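Local coordinates for SCO family protein (Aquifex aeolicus, PDB 3ME7) that probably binds copper and takes part in electron transfer as a redox-active, thioredoxin-like member of the SCO1/2 family, at residues 10-13 and 19-22. Residues are numbered along the deposited sequence; the frame is centred on the assembly and turned at random.
Sequences DITL and NEFQ
Leu13 and Phe21 face each other as an antiparallel hydrogen-bonded pair in the beta hairpin of strands 12-15 and 20-22, which forms one margin of the mixed sheet of this thioredoxin-like SCO domain. Leu13 N donates to Phe21 O at 2.8 Å, and Phe21 N returns a bond to Leu13 O at 3.0 Å. On the sheet face shared by these two side chains, CB of Leu13 lies over the phenyl ring of Phe21 in a CH-pi contact, 4.1 Å from the ring centroid and offset toward the rim. The ring reaches Leu13 because CG of Phe21 sits between its own backbone N and carbonyl carbon (chi1 66°), which folds the phenyl across toward the neighbouring strand. Farther out, Leu13 CD1 touches Phe21 CE2 at 3.8 Å. Thr12 and Gln22, a non-hydrogen-bonded pair, put their side chains on the other face, where the Thr12 methyl CG2 packs 3.7 Å from CG of Glu20. From this face the extended chain of Gln22 runs past Thr12 OG1 and ends in a hydrogen bond from NE2 to Asp10 O, 3.2 Å long; Asp10 O lies near the plane of the Gln22 amide, while NE2 comes in from the side of the carbonyl (C=O...N angle 106°) and tilted out of its plane. Shortening Gln22 to an alanine would remove both CG and the amide, and is likely to leave Asp10 O without this donor and Thr12 OG1 without its neighbouring CG. Around the hairpin, Leu13 and Phe21 both rest on Val98 of strand 95-100, while Ile11 packs against helix 103-112. Salt bridges draw Asp10 to Lys108 and Glu20 to Lys101, and Asp105 OD1 accepts a hydrogen bond from Thr12 N.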
loop_
_atom_site.group_PDB
_atom_site.type_symbol
_atom_site.label_atom_id
_atom_site.label_comp_id
_atom_site.label_asym_id
_atom_site.label_seq_id
_atom_site.Cartn_x
_atom_site.Cartn_y
_atom_site.Cartn_z
ATOM N N ASP A 10 -8.738 9.875 -8.383
ATOM C CA ASP A 10 -8.218 10.180 -9.705
ATOM C C ASP A 10 -6.694 10.068 -9.826
ATOM O O ASP A 10 -6.149 10.323 -10.907
ATOM C CB ASP A 10 -8.709 11.557 -10.192
ATOM C CG ASP A 10 -8.325 12.696 -9.257
ATOM O OD1 ASP A 10 -7.859 12.450 -8.119
ATOM O OD2 ASP A 10 -8.516 13.865 -9.660
ATOM N N ILE A 11 -6.017 9.686 -8.732
ATOM C CA ILE A 11 -4.580 9.407 -8.772
ATOM C C ILE A 11 -4.308 8.323 -9.818
ATOM O O ILE A 11 -4.918 7.246 -9.773
ATOM C CB ILE A 11 -4.099 8.952 -7.383
ATOM C CG1 ILE A 11 -4.082 10.165 -6.453
ATOM C CG2 ILE A 11 -2.699 8.294 -7.461
ATOM C CD1 ILE A 11 -3.987 9.840 -4.966
ATOM N N THR A 12 -3.381 8.607 -10.733
ATOM C CA THR A 12 -2.997 7.650 -11.752
ATOM C C THR A 12 -1.751 6.900 -11.303
ATOM O O THR A 12 -0.725 7.523 -10.949
ATOM C CB THR A 12 -2.758 8.330 -13.117
ATOM O OG1 THR A 12 -3.971 8.964 -13.560
ATOM C CG2 THR A 12 -2.339 7.282 -14.158
ATOM N N LEU A 13 -1.868 5.570 -11.300
ATOM C CA LEU A 13 -0.783 4.647 -10.993
ATOM C C LEU A 13 -0.447 3.831 -12.233
ATOM O O LEU A 13 -1.273 3.687 -13.140
ATOM C CB LEU A 13 -1.215 3.717 -9.850
ATOM C CG LEU A 13 -1.666 4.418 -8.566
ATOM C CD1 LEU A 13 -2.374 3.371 -7.655
ATOM C CD2 LEU A 13 -0.519 5.086 -7.866
ATOM N N ASN A 19 0.800 -1.226 -17.106
ATOM C CA ASN A 19 -0.645 -0.953 -17.130
ATOM C C ASN A 19 -1.004 0.265 -16.306
ATOM O O ASN A 19 -0.749 0.312 -15.107
ATOM C CB ASN A 19 -1.453 -2.138 -16.598
ATOM C CG ASN A 19 -1.219 -3.406 -17.382
ATOM O OD1 ASN A 19 -1.347 -3.423 -18.613
ATOM N ND2 ASN A 19 -0.877 -4.483 -16.678
ATOM N N GLU A 20 -1.618 1.240 -16.955
ATOM C CA GLU A 20 -2.022 2.461 -16.276
ATOM C C GLU A 20 -3.465 2.358 -15.791
ATOM O O GLU A 20 -4.337 1.858 -16.506
ATOM C CB GLU A 20 -1.918 3.614 -17.259
ATOM C CG GLU A 20 -1.362 4.835 -16.696
ATOM C CD GLU A 20 -0.978 5.809 -17.776
ATOM O OE1 GLU A 20 0.112 5.674 -18.376
ATOM O OE2 GLU A 20 -1.791 6.692 -18.013
ATOM N N PHE A 21 -3.718 2.842 -14.584
ATOM C CA PHE A 21 -5.069 2.845 -14.024
ATOM C C PHE A 21 -5.212 3.951 -12.985
ATOM O O PHE A 21 -4.215 4.508 -12.498
ATOM C CB PHE A 21 -5.417 1.475 -13.408
ATOM C CG PHE A 21 -4.585 1.108 -12.192
ATOM C CD1 PHE A 21 -3.301 0.553 -12.332
ATOM C CD2 PHE A 21 -5.093 1.280 -10.907
ATOM C CE1 PHE A 21 -2.535 0.210 -11.210
ATOM C CE2 PHE A 21 -4.344 0.931 -9.773
ATOM C CZ PHE A 21 -3.052 0.397 -9.932
ATOM N N GLN A 22 -6.461 4.276 -12.655
ATOM C CA GLN A 22 -6.718 5.232 -11.593
ATOM C C GLN A 22 -7.068 4.495 -10.324
ATOM O O GLN A 22 -7.634 3.399 -10.358
ATOM C CB GLN A 22 -7.808 6.220 -11.986
ATOM C CG GLN A 22 -7.279 7.256 -12.966
ATOM C CD GLN A 22 -8.349 8.171 -13.460
ATOM O OE1 GLN A 22 -9.282 7.734 -14.128
ATOM N NE2 GLN A 22 -8.225 9.459 -13.139
#